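Long-range contacts in probable TonB-dependent receptor (Pseudomonas aeruginosa, PDB 4K3F), which probably binds methionine in the periplasm as a lipid-anchored substrate-binding protein of the NlpA family, consistent with a role in uptake of the amino acid: residues Val12-Ile17 with His81-Gly86; Thr38-Pro43 with Asn171-Leu176; Phe57-Tyr62 with Ser194-Ile199. One frame throughout, in Å; residues are numbered along the deposited sequence.

Contact 1 (Val12-Ile17 with His81-Gly86); sequences VPHAEI and HIEPLG. With MSE (selenomethionine), chain B.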
loop_
_atom_site.group_PDB
_atom_site.type_symbol
_atom_site.label_atom_id
_atom_site.label_comp_id
_atom_site.label_asym_id
_atom_site.label_seq_id
_atom_site.Cartn_x
_atom_site.Cartn_y
_atom_site.Cartn_z
ATOM N N VAL A 12 -1.969 0.611 10.143
ATOM C CA VAL A 12 -3.304 0.972 9.663
ATOM C C VAL A 12 -3.308 0.909 8.143
ATOM O O VAL A 12 -2.514 1.588 7.512
ATOM C CB VAL A 12 -3.748 2.406 10.106
ATOM C CG1 VAL A 12 -5.151 2.723 9.613
ATOM C CG2 VAL A 12 -3.684 2.592 11.611
ATOM N N PRO A 13 -4.206 0.118 7.548
ATOM C CA PRO A 13 -5.246 -0.717 8.135
ATOM C C PRO A 13 -4.817 -2.095 8.591
ATOM O O PRO A 13 -5.598 -2.772 9.264
ATOM C CB PRO A 13 -6.248 -0.857 6.979
ATOM C CG PRO A 13 -5.382 -0.898 5.780
ATOM C CD PRO A 13 -4.343 0.172 6.069
ATOM N N HIS A 14 -3.595 -2.523 8.237
ATOM C CA HIS A 14 -3.270 -3.944 8.276
ATOM C C HIS A 14 -3.339 -4.569 9.657
ATOM O O HIS A 14 -3.967 -5.599 9.845
ATOM C CB HIS A 14 -1.902 -4.195 7.621
ATOM C CG HIS A 14 -1.792 -3.579 6.268
ATOM N ND1 HIS A 14 -1.738 -2.215 6.071
ATOM C CD2 HIS A 14 -1.808 -4.138 5.040
ATOM C CE1 HIS A 14 -1.700 -1.967 4.773
ATOM N NE2 HIS A 14 -1.737 -3.118 4.123
ATOM N N ALA A 15 -2.709 -3.943 10.638
ATOM C CA ALA A 15 -2.703 -4.517 11.985
ATOM C C ALA A 15 -4.097 -4.425 12.632
ATOM O O ALA A 15 -4.496 -5.292 13.414
ATOM C CB ALA A 15 -1.629 -3.865 12.853
ATOM N N GLU A 16 -4.872 -3.416 12.244
ATOM C CA GLU A 16 -6.251 -3.295 12.734
ATOM C C GLU A 16 -7.068 -4.485 12.193
ATOM O O GLU A 16 -7.797 -5.131 12.926
ATOM C CB GLU A 16 -6.866 -1.962 12.313
ATOM C CG GLU A 16 -6.117 -0.749 12.851
ATOM C CD GLU A 16 -6.864 0.577 12.664
ATOM O OE1 GLU A 16 -7.504 0.786 11.627
ATOM O OE2 GLU A 16 -6.741 1.442 13.542
ATOM N N ILE A 17 -6.970 -4.731 10.894
ATOM C CA ILE A 17 -7.652 -5.876 10.291
ATOM C C ILE A 17 -7.279 -7.174 10.983
ATOM O O ILE A 17 -8.143 -8.004 11.306
ATOM C CB ILE A 17 -7.318 -5.949 8.780
ATOM C CG1 ILE A 17 -7.996 -4.784 8.046
ATOM C CG2 ILE A 17 -7.731 -7.300 8.183
ATOM C CD1 ILE A 17 -7.474 -4.555 6.627
ATOM N N HIS A 81 -7.302 -6.334 0.279
ATOM C CA HIS A 81 -7.916 -5.042 0.081
ATOM C C HIS A 81 -7.099 -4.174 -0.839
ATOM O O HIS A 81 -5.936 -4.483 -1.130
ATOM C CB HIS A 81 -8.115 -4.306 1.419
ATOM C CG HIS A 81 -6.842 -3.841 2.049
ATOM N ND1 HIS A 81 -6.163 -4.540 3.019
ATOM C CD2 HIS A 81 -6.115 -2.719 1.831
ATOM C CE1 HIS A 81 -5.082 -3.873 3.370
ATOM N NE2 HIS A 81 -5.029 -2.765 2.658
ATOM N N ILE A 82 -7.726 -3.101 -1.295
ATOM C CA ILE A 82 -7.039 -2.104 -2.126
ATOM C C ILE A 82 -7.097 -0.795 -1.371
ATOM O O ILE A 82 -8.090 -0.516 -0.669
ATOM C CB ILE A 82 -7.712 -1.937 -3.530
ATOM C CG1 ILE A 82 -7.845 -3.291 -4.230
ATOM C CG2 ILE A 82 -6.912 -1.018 -4.429
ATOM C CD1 ILE A 82 -9.288 -3.705 -4.411
ATOM N N GLU A 83 -6.056 0.014 -1.509
ATOM C CA GLU A 83 -5.970 1.351 -0.882
ATOM C C GLU A 83 -5.761 2.371 -1.976
ATOM O O GLU A 83 -4.633 2.739 -2.256
ATOM C CB GLU A 83 -4.754 1.437 0.057
ATOM C CG GLU A 83 -4.828 0.545 1.252
ATOM C CD GLU A 83 -3.539 0.492 2.077
ATOM O OE1 GLU A 83 -2.621 1.371 1.961
ATOM O OE2 GLU A 83 -3.448 -0.458 2.833
ATOM N N PRO A 84 -6.840 2.832 -2.621
ATOM C CA PRO A 84 -6.628 3.768 -3.730
ATOM C C PRO A 84 -5.761 4.961 -3.331
ATOM O O PRO A 84 -6.025 5.640 -2.327
ATOM C CB PRO A 84 -8.040 4.173 -4.111
ATOM C CG PRO A 84 -8.832 2.953 -3.788
ATOM C CD PRO A 84 -8.231 2.434 -2.488
ATOM N N LEU A 85 -4.707 5.186 -4.096
ATOM C CA LEU A 85 -3.709 6.212 -3.750
ATOM C C LEU A 85 -4.228 7.589 -4.134
ATOM O O LEU A 85 -4.699 7.789 -5.272
ATOM C CB LEU A 85 -2.422 5.915 -4.491
ATOM C CG LEU A 85 -1.296 6.822 -3.986
ATOM C CD1 LEU A 85 -0.135 5.985 -3.555
ATOM C CD2 LEU A 85 -0.984 7.760 -5.097
ATOM N N GLY A 86 -4.106 8.532 -3.197
ATOM C CA GLY A 86 -4.491 9.893 -3.400
ATOM C C GLY A 86 -3.338 10.881 -3.497
ATOM O O GLY A 86 -2.219 10.646 -2.993
HETATM N N MSE B 300 -0.562 -0.226 1.790
HETATM C CA MSE B 300 0.330 0.318 0.726
HETATM C C MSE B 300 -0.557 0.625 -0.475
HETATM O O MSE B 300 -1.424 -0.187 -0.819
HETATM O OXT MSE B 300 -0.400 1.673 -1.112
HETATM C CB MSE B 300 1.442 -0.673 0.346
HETATM C CG MSE B 300 2.372 -0.124 -0.709
HETATM SE SE MSE B 300 3.652 -1.502 -1.275
HETATM C CE MSE B 300 4.672 -1.662 0.307
#
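The amino-group end of the selenomethionine pocket forms where P13 and H14, at the start of helix 11-26, meet H81, at the end of strand 75-82, and E83 just beyond it. E83 is central, and its two carboxylate oxygens have different tasks. OE1 accepts from the ligand amino group, E83 OE1 to MSE N being 2.6 Å. E83 OE2 accepts from H81 NE2 at 2.8 Å, with an N-H...O angle of 162°; this second bond uses the anti lone pair of OE2 and lies almost in the imidazole plane, so H81 acts as a second-shell residue that fixes the turn of the carboxylate. H14 turns its CE1 to the same oxygen, 3.0 Å from E83 OE2, while its NE2 is bonded to N198. The two imidazoles meet obliquely, planes 58° apart, with H14 NE2 3.5 Å from H81 CE1 at the H81 ring edge. P13, entered through a cis peptide, brings CD to 3.4 Å from E83 OE2. I17, extended beyond CG1 (chi2 166°), brings CD1 to 3.8 Å from H81 ND1. All these groups are buried, and the carboxylate probably favours a protonated ligand amine. A buried acidic group facing the α-amino group, backed by a histidine, makes this one wall of an amino-acid-binding cleft in a periplasmic binding protein.

Contact 2 (Thr38-Pro43 with Asn171-Leu176); sequences TDYVQP and NTNYAL. With MSE (selenomethionine), chain B.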
loop_
_atom_site.group_PDB
_atom_site.type_symbol
_atom_site.label_atom_id
_atom_site.label_comp_id
_atom_site.label_asym_id
_atom_site.label_seq_id
_atom_site.Cartn_x
_atom_site.Cartn_y
_atom_site.Cartn_z
ATOM N N THR A 38 6.671 0.088 11.046
ATOM C CA THR A 38 6.242 1.315 10.415
ATOM C C THR A 38 6.740 1.482 8.961
ATOM O O THR A 38 6.356 2.440 8.278
ATOM C CB THR A 38 6.716 2.522 11.221
ATOM O OG1 THR A 38 8.146 2.507 11.260
ATOM C CG2 THR A 38 6.146 2.467 12.612
ATOM N N ASP A 39 7.614 0.582 8.503
ATOM C CA ASP A 39 8.301 0.732 7.232
ATOM C C ASP A 39 7.973 -0.386 6.233
ATOM O O ASP A 39 7.312 -1.368 6.576
ATOM C CB ASP A 39 9.813 0.733 7.468
ATOM C CG ASP A 39 10.339 -0.652 7.820
ATOM O OD1 ASP A 39 9.882 -1.245 8.836
ATOM O OD2 ASP A 39 11.166 -1.158 7.026
ATOM N N TYR A 40 8.459 -0.208 5.010
ATOM C CA TYR A 40 8.157 -1.093 3.921
ATOM C C TYR A 40 9.262 -2.126 3.623
ATOM O O TYR A 40 9.173 -2.863 2.653
ATOM C CB TYR A 40 7.909 -0.259 2.677
ATOM C CG TYR A 40 6.571 0.448 2.522
ATOM C CD1 TYR A 40 5.491 0.223 3.368
ATOM C CD2 TYR A 40 6.402 1.346 1.460
ATOM C CE1 TYR A 40 4.263 0.863 3.148
ATOM C CE2 TYR A 40 5.194 1.946 1.224
ATOM C CZ TYR A 40 4.112 1.725 2.061
ATOM O OH TYR A 40 2.907 2.376 1.786
ATOM N N VAL A 41 10.266 -2.213 4.483
ATOM C CA VAL A 41 11.402 -3.129 4.247
ATOM C C VAL A 41 11.446 -4.234 5.274
ATOM O O VAL A 41 11.395 -5.435 4.938
ATOM C CB VAL A 41 12.745 -2.350 4.183
ATOM C CG1 VAL A 41 13.948 -3.289 4.041
ATOM C CG2 VAL A 41 12.711 -1.363 3.019
ATOM N N GLN A 42 11.487 -3.846 6.548
ATOM C CA GLN A 42 11.674 -4.836 7.611
ATOM C C GLN A 42 10.625 -5.960 7.658
ATOM O O GLN A 42 10.992 -7.101 7.994
ATOM C CB GLN A 42 11.852 -4.168 8.997
ATOM C CG GLN A 42 13.099 -3.257 9.103
ATOM C CD GLN A 42 14.395 -3.912 8.582
ATOM O OE1 GLN A 42 15.085 -3.359 7.719
ATOM N NE2 GLN A 42 14.707 -5.082 9.079
ATOM N N PRO A 43 9.347 -5.690 7.333
ATOM C CA PRO A 43 8.397 -6.830 7.340
ATOM C C PRO A 43 8.821 -7.973 6.404
ATOM O O PRO A 43 8.590 -9.158 6.739
ATOM C CB PRO A 43 7.030 -6.180 6.978
ATOM C CG PRO A 43 7.212 -4.755 7.408
ATOM C CD PRO A 43 8.649 -4.410 7.091
ATOM N N ASN A 171 0.844 7.044 -0.026
ATOM C CA ASN A 171 0.243 5.736 0.182
ATOM C C ASN A 171 -0.791 5.838 1.284
ATOM O O ASN A 171 -0.569 6.459 2.353
ATOM C CB ASN A 171 1.279 4.686 0.560
ATOM C CG ASN A 171 2.254 4.413 -0.562
ATOM O OD1 ASN A 171 3.306 5.086 -0.688
ATOM N ND2 ASN A 171 1.908 3.476 -1.412
ATOM N N THR A 172 -1.916 5.178 1.062
ATOM C CA THR A 172 -3.069 5.365 1.972
ATOM C C THR A 172 -2.785 4.919 3.423
ATOM O O THR A 172 -3.251 5.534 4.394
ATOM C CB THR A 172 -4.285 4.653 1.367
ATOM O OG1 THR A 172 -4.619 5.345 0.166
ATOM C CG2 THR A 172 -5.463 4.643 2.324
ATOM N N ASN A 173 -2.032 3.825 3.616
ATOM C CA ASN A 173 -1.697 3.404 4.967
ATOM C C ASN A 173 -1.036 4.513 5.766
ATOM O O ASN A 173 -1.424 4.763 6.913
ATOM C CB ASN A 173 -0.858 2.130 5.008
ATOM C CG ASN A 173 0.560 2.332 4.531
ATOM O OD1 ASN A 173 0.825 2.502 3.342
ATOM N ND2 ASN A 173 1.485 2.333 5.468
ATOM N N TYR A 174 -0.134 5.250 5.106
ATOM C CA TYR A 174 0.519 6.372 5.718
ATOM C C TYR A 174 -0.402 7.605 5.806
ATOM O O TYR A 174 -0.384 8.302 6.805
ATOM C CB TYR A 174 1.826 6.726 5.017
ATOM C CG TYR A 174 2.908 5.685 5.200
ATOM C CD1 TYR A 174 3.253 5.222 6.467
ATOM C CD2 TYR A 174 3.573 5.165 4.121
ATOM C CE1 TYR A 174 4.225 4.273 6.663
ATOM C CE2 TYR A 174 4.573 4.226 4.277
ATOM C CZ TYR A 174 4.884 3.733 5.533
ATOM O OH TYR A 174 5.896 2.817 5.681
ATOM N N ALA A 175 -1.207 7.849 4.780
ATOM C CA ALA A 175 -2.168 8.936 4.826
ATOM C C ALA A 175 -3.159 8.822 6.009
ATOM O O ALA A 175 -3.402 9.797 6.700
ATOM C CB ALA A 175 -2.904 9.016 3.518
ATOM N N LEU A 176 -3.703 7.623 6.218
ATOM C CA LEU A 176 -4.663 7.358 7.279
ATOM C C LEU A 176 -3.979 7.532 8.626
ATOM O O LEU A 176 -4.566 8.059 9.526
ATOM C CB LEU A 176 -5.226 5.952 7.143
ATOM C CG LEU A 176 -6.170 5.679 5.971
ATOM C CD1 LEU A 176 -6.528 4.204 5.890
ATOM C CD2 LEU A 176 -7.417 6.536 6.082
HETATM N N MSE B 300 -0.562 -0.226 1.790
HETATM C CA MSE B 300 0.330 0.318 0.726
HETATM C C MSE B 300 -0.557 0.625 -0.475
HETATM O O MSE B 300 -1.424 -0.187 -0.819
HETATM O OXT MSE B 300 -0.400 1.673 -1.112
HETATM C CB MSE B 300 1.442 -0.673 0.346
HETATM C CG MSE B 300 2.372 -0.124 -0.709
HETATM SE SE MSE B 300 3.652 -1.502 -1.275
HETATM C CE MSE B 300 4.672 -1.662 0.307
HETATM O O HOH W 1 8.568 2.786 4.699
#
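Chi1 values of -78° in Y40 and -69° in Y174 set each ring opposite its own carbonyl carbon, and the two side chains then run antiparallel alongside one another. Y174 CE2 comes to 3.4 Å from Y40 CZ, the rings being inclined by 37°, neither stacked nor edge-to-face. On the other face of Y40 the selenomethionine methyl, CE, sits 3.4 Å above the ring centre, so the phenol is held between ligand and protein. Both hydroxyls donate across the contact. Y40 OH reaches N173 OD1 at 2.6 Å, in the carbonyl plane and on a lone pair, while Y174 OH gives its proton to T38 O at 2.7 Å and also takes one from a water that in turn accepts weakly from Y40 N. The N173 amide turns its ND2 over the centre of the Y174 ring, and its OD1 has a second, weak donor in the ligand amine. N171 ND2 binds the ligand carboxylate directly, 2.9 Å from MSE OXT in a nearly straight bond. The loop after strand 30-36 thus meets the start of helix 172-177 from the other sheet's lobe, across a ligand-occupied cleft characteristic of two-lobed periplasmic binding proteins.

Contact 3 (Phe57-Tyr62 with Ser194-Ile199); sequences FQHQPY and SPYVNI. With MSE (selenomethionine), chain B.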
loop_
_atom_site.group_PDB
_atom_site.type_symbol
_atom_site.label_atom_id
_atom_site.label_comp_id
_atom_site.label_asym_id
_atom_site.label_seq_id
_atom_site.Cartn_x
_atom_site.Cartn_y
_atom_site.Cartn_z
ATOM N N PHE A 57 1.244 -6.101 4.369
ATOM C CA PHE A 57 1.605 -4.669 4.216
ATOM C C PHE A 57 1.794 -4.199 2.791
ATOM O O PHE A 57 1.828 -3.024 2.594
ATOM C CB PHE A 57 2.858 -4.256 5.006
ATOM C CG PHE A 57 4.160 -4.579 4.307
ATOM C CD1 PHE A 57 4.643 -5.858 4.279
ATOM C CD2 PHE A 57 4.862 -3.584 3.646
ATOM C CE1 PHE A 57 5.865 -6.160 3.624
ATOM C CE2 PHE A 57 6.050 -3.873 3.008
ATOM C CZ PHE A 57 6.540 -5.154 2.992
ATOM N N GLN A 58 1.965 -5.086 1.823
ATOM C CA GLN A 58 2.443 -4.673 0.466
ATOM C C GLN A 58 1.503 -5.185 -0.602
ATOM O O GLN A 58 0.638 -6.042 -0.329
ATOM C CB GLN A 58 3.856 -5.206 0.215
ATOM C CG GLN A 58 3.878 -6.710 -0.093
ATOM C CD GLN A 58 5.235 -7.304 0.189
ATOM O OE1 GLN A 58 6.256 -6.880 -0.364
ATOM N NE2 GLN A 58 5.274 -8.208 1.132
ATOM N N HIS A 59 1.668 -4.654 -1.811
ATOM C CA HIS A 59 0.977 -5.170 -2.973
ATOM C C HIS A 59 1.944 -6.038 -3.786
ATOM O O HIS A 59 3.127 -6.144 -3.495
ATOM C CB HIS A 59 0.341 -4.054 -3.819
ATOM C CG HIS A 59 1.241 -2.859 -4.096
ATOM N ND1 HIS A 59 2.425 -2.961 -4.819
ATOM C CD2 HIS A 59 1.130 -1.556 -3.758
ATOM C CE1 HIS A 59 2.984 -1.762 -4.921
ATOM N NE2 HIS A 59 2.202 -0.887 -4.298
ATOM N N GLN A 60 1.416 -6.726 -4.773
ATOM C CA GLN A 60 2.215 -7.699 -5.537
ATOM C C GLN A 60 3.312 -7.049 -6.341
ATOM O O GLN A 60 4.430 -7.568 -6.370
ATOM C CB GLN A 60 1.322 -8.609 -6.405
ATOM C CG GLN A 60 2.070 -9.783 -7.035
ATOM C CD GLN A 60 2.120 -11.026 -6.198
ATOM O OE1 GLN A 60 1.094 -11.477 -5.645
ATOM N NE2 GLN A 60 3.307 -11.650 -6.155
ATOM N N PRO A 61 3.034 -5.907 -7.012
ATOM C CA PRO A 61 4.167 -5.297 -7.696
ATOM C C PRO A 61 5.354 -5.010 -6.784
ATOM O O PRO A 61 6.493 -5.275 -7.146
ATOM C CB PRO A 61 3.574 -4.046 -8.307
ATOM C CG PRO A 61 2.123 -4.412 -8.531
ATOM C CD PRO A 61 1.740 -5.291 -7.387
ATOM N N TYR A 62 5.085 -4.525 -5.605
ATOM C CA TYR A 62 6.141 -4.222 -4.625
ATOM C C TYR A 62 6.899 -5.500 -4.226
ATOM O O TYR A 62 8.142 -5.516 -4.203
ATOM C CB TYR A 62 5.541 -3.523 -3.392
ATOM C CG TYR A 62 6.599 -3.099 -2.418
ATOM C CD1 TYR A 62 7.055 -3.973 -1.454
ATOM C CD2 TYR A 62 7.204 -1.822 -2.498
ATOM C CE1 TYR A 62 8.032 -3.607 -0.570
ATOM C CE2 TYR A 62 8.198 -1.446 -1.608
ATOM C CZ TYR A 62 8.611 -2.334 -0.656
ATOM O OH TYR A 62 9.636 -1.953 0.209
ATOM N N SER A 194 -7.313 -2.039 -9.719
ATOM C CA SER A 194 -5.944 -1.614 -9.946
ATOM C C SER A 194 -4.998 -2.778 -9.762
ATOM O O SER A 194 -5.394 -3.849 -9.284
ATOM C CB SER A 194 -5.572 -0.472 -8.983
ATOM O OG SER A 194 -5.335 -0.965 -7.656
ATOM N N PRO A 195 -3.721 -2.546 -10.080
ATOM C CA PRO A 195 -2.691 -3.571 -9.778
ATOM C C PRO A 195 -2.355 -3.770 -8.302
ATOM O O PRO A 195 -1.477 -4.568 -7.999
ATOM C CB PRO A 195 -1.438 -3.041 -10.525
ATOM C CG PRO A 195 -2.001 -2.167 -11.603
ATOM C CD PRO A 195 -3.212 -1.501 -10.982
ATOM N N TYR A 196 -2.976 -3.012 -7.402
ATOM C CA TYR A 196 -2.388 -2.796 -6.078
ATOM C C TYR A 196 -3.135 -3.412 -4.888
ATOM O O TYR A 196 -3.048 -2.927 -3.746
ATOM C CB TYR A 196 -2.099 -1.314 -5.841
ATOM C CG TYR A 196 -1.315 -0.707 -6.975
ATOM C CD1 TYR A 196 0.006 -1.085 -7.234
ATOM C CD2 TYR A 196 -1.925 0.169 -7.874
ATOM C CE1 TYR A 196 0.721 -0.565 -8.281
ATOM C CE2 TYR A 196 -1.204 0.685 -8.938
ATOM C CZ TYR A 196 0.099 0.307 -9.145
ATOM O OH TYR A 196 0.777 0.816 -10.199
ATOM N N VAL A 197 -3.770 -4.549 -5.120
ATOM C CA VAL A 197 -4.336 -5.278 -4.004
ATOM C C VAL A 197 -3.235 -5.628 -3.014
ATOM O O VAL A 197 -2.147 -6.053 -3.395
ATOM C CB VAL A 197 -5.037 -6.561 -4.483
ATOM C CG1 VAL A 197 -5.513 -7.399 -3.323
ATOM C CG2 VAL A 197 -6.177 -6.218 -5.422
ATOM N N ASN A 198 -3.492 -5.352 -1.738
ATOM C CA ASN A 198 -2.571 -5.731 -0.656
ATOM C C ASN A 198 -2.733 -7.208 -0.305
ATOM O O ASN A 198 -3.851 -7.710 -0.216
ATOM C CB ASN A 198 -2.796 -4.856 0.581
ATOM C CG ASN A 198 -2.177 -3.450 0.424
ATOM O OD1 ASN A 198 -1.594 -2.922 1.359
ATOM N ND2 ASN A 198 -2.247 -2.874 -0.817
ATOM N N ILE A 199 -1.601 -7.885 -0.169
ATOM C CA ILE A 199 -1.566 -9.312 -0.058
ATOM C C ILE A 199 -0.932 -9.768 1.261
ATOM O O ILE A 199 0.017 -9.175 1.774
ATOM C CB ILE A 199 -0.747 -9.906 -1.221
ATOM C CG1 ILE A 199 0.556 -9.109 -1.451
ATOM C CG2 ILE A 199 -1.578 -9.838 -2.497
ATOM C CD1 ILE A 199 1.547 -9.749 -2.382
HETATM N N MSE B 300 -0.562 -0.226 1.790
HETATM C CA MSE B 300 0.330 0.318 0.726
HETATM C C MSE B 300 -0.557 0.625 -0.475
HETATM O O MSE B 300 -1.424 -0.187 -0.819
HETATM O OXT MSE B 300 -0.400 1.673 -1.112
HETATM C CB MSE B 300 1.442 -0.673 0.346
HETATM C CG MSE B 300 2.372 -0.124 -0.709
HETATM SE SE MSE B 300 3.652 -1.502 -1.275
HETATM C CE MSE B 300 4.672 -1.662 0.307
HETATM O O HOH W 2 2.388 -8.172 2.588
HETATM O O HOH W 3 -1.254 -6.468 -5.935
#
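H59 and Y196 run alongside one another in the same direction, but their rings are turned 59° against each other, the edge of Y196 toward the face of H59. This edge-to-face pair places Y196 CD1 3.6 Å above the centre of the imidazole. The opposite face carries the ligand: H59 NE2 is 3.4 Å from MSE SE, so the imidazole is layered between tyrosine and selenium. Its rotation is fixed at both nitrogens. H59 ND1 accepts from Y62 N at 3.2 Å, tilted out of the ring plane, capping helix 60-70, whose N-cap is H59; NE2 is bonded to N112. A chi1 of 46° swings the ring back over its own main chain to that helix end.

Y62, CG anti to the backbone N, offers its ring face to the methyl, MSE CE lying above its centre, while the F57 ring meets the same methyl obliquely. Across the segment pair, N198 handles the polar end of the ligand: ND2 donates to MSE O at 2.8 Å, and OD1 receives MSE N at 2.9 Å. The backbones are joined by I199 N to Q58 O, 2.9 Å and nearly straight. The I199 side chain crosses Q60 at about a right angle, CD1 lying 3.7 Å from Q60 OE1. Further out, P61 packs CG against Y196 CE1 at 4.1 Å, and a water links Q60 N with P195 O and V197 O. Aromatic side chains round the selenomethionine tail, with an asparagine at its head, are consistent with a methionine-binding site of a periplasmic binding protein.

Overall arrangement
All three contacts surround one ligand and all are buried, yet they divide its chemistry. Contact 1 supplies a carboxylate with histidine backing for the amine, contact 2 gives amides and a tyrosine face, and contact 3 combines aromatic enclosure of the tail with a bifunctional asparagine. Contacts 1 and 3 share the six-stranded sheet, where strands 75-82 and 198-202 are neighbours and H81 O meets N198 N; the side chains of H14 and N198 tie them a second time. Contact 2 differs in joining the lobes, and T38 lies at its exposed border, as P195 does in contact 3. Segment 81-86 leads from one sheet toward the other, consistent with a place at the interlobe crossover.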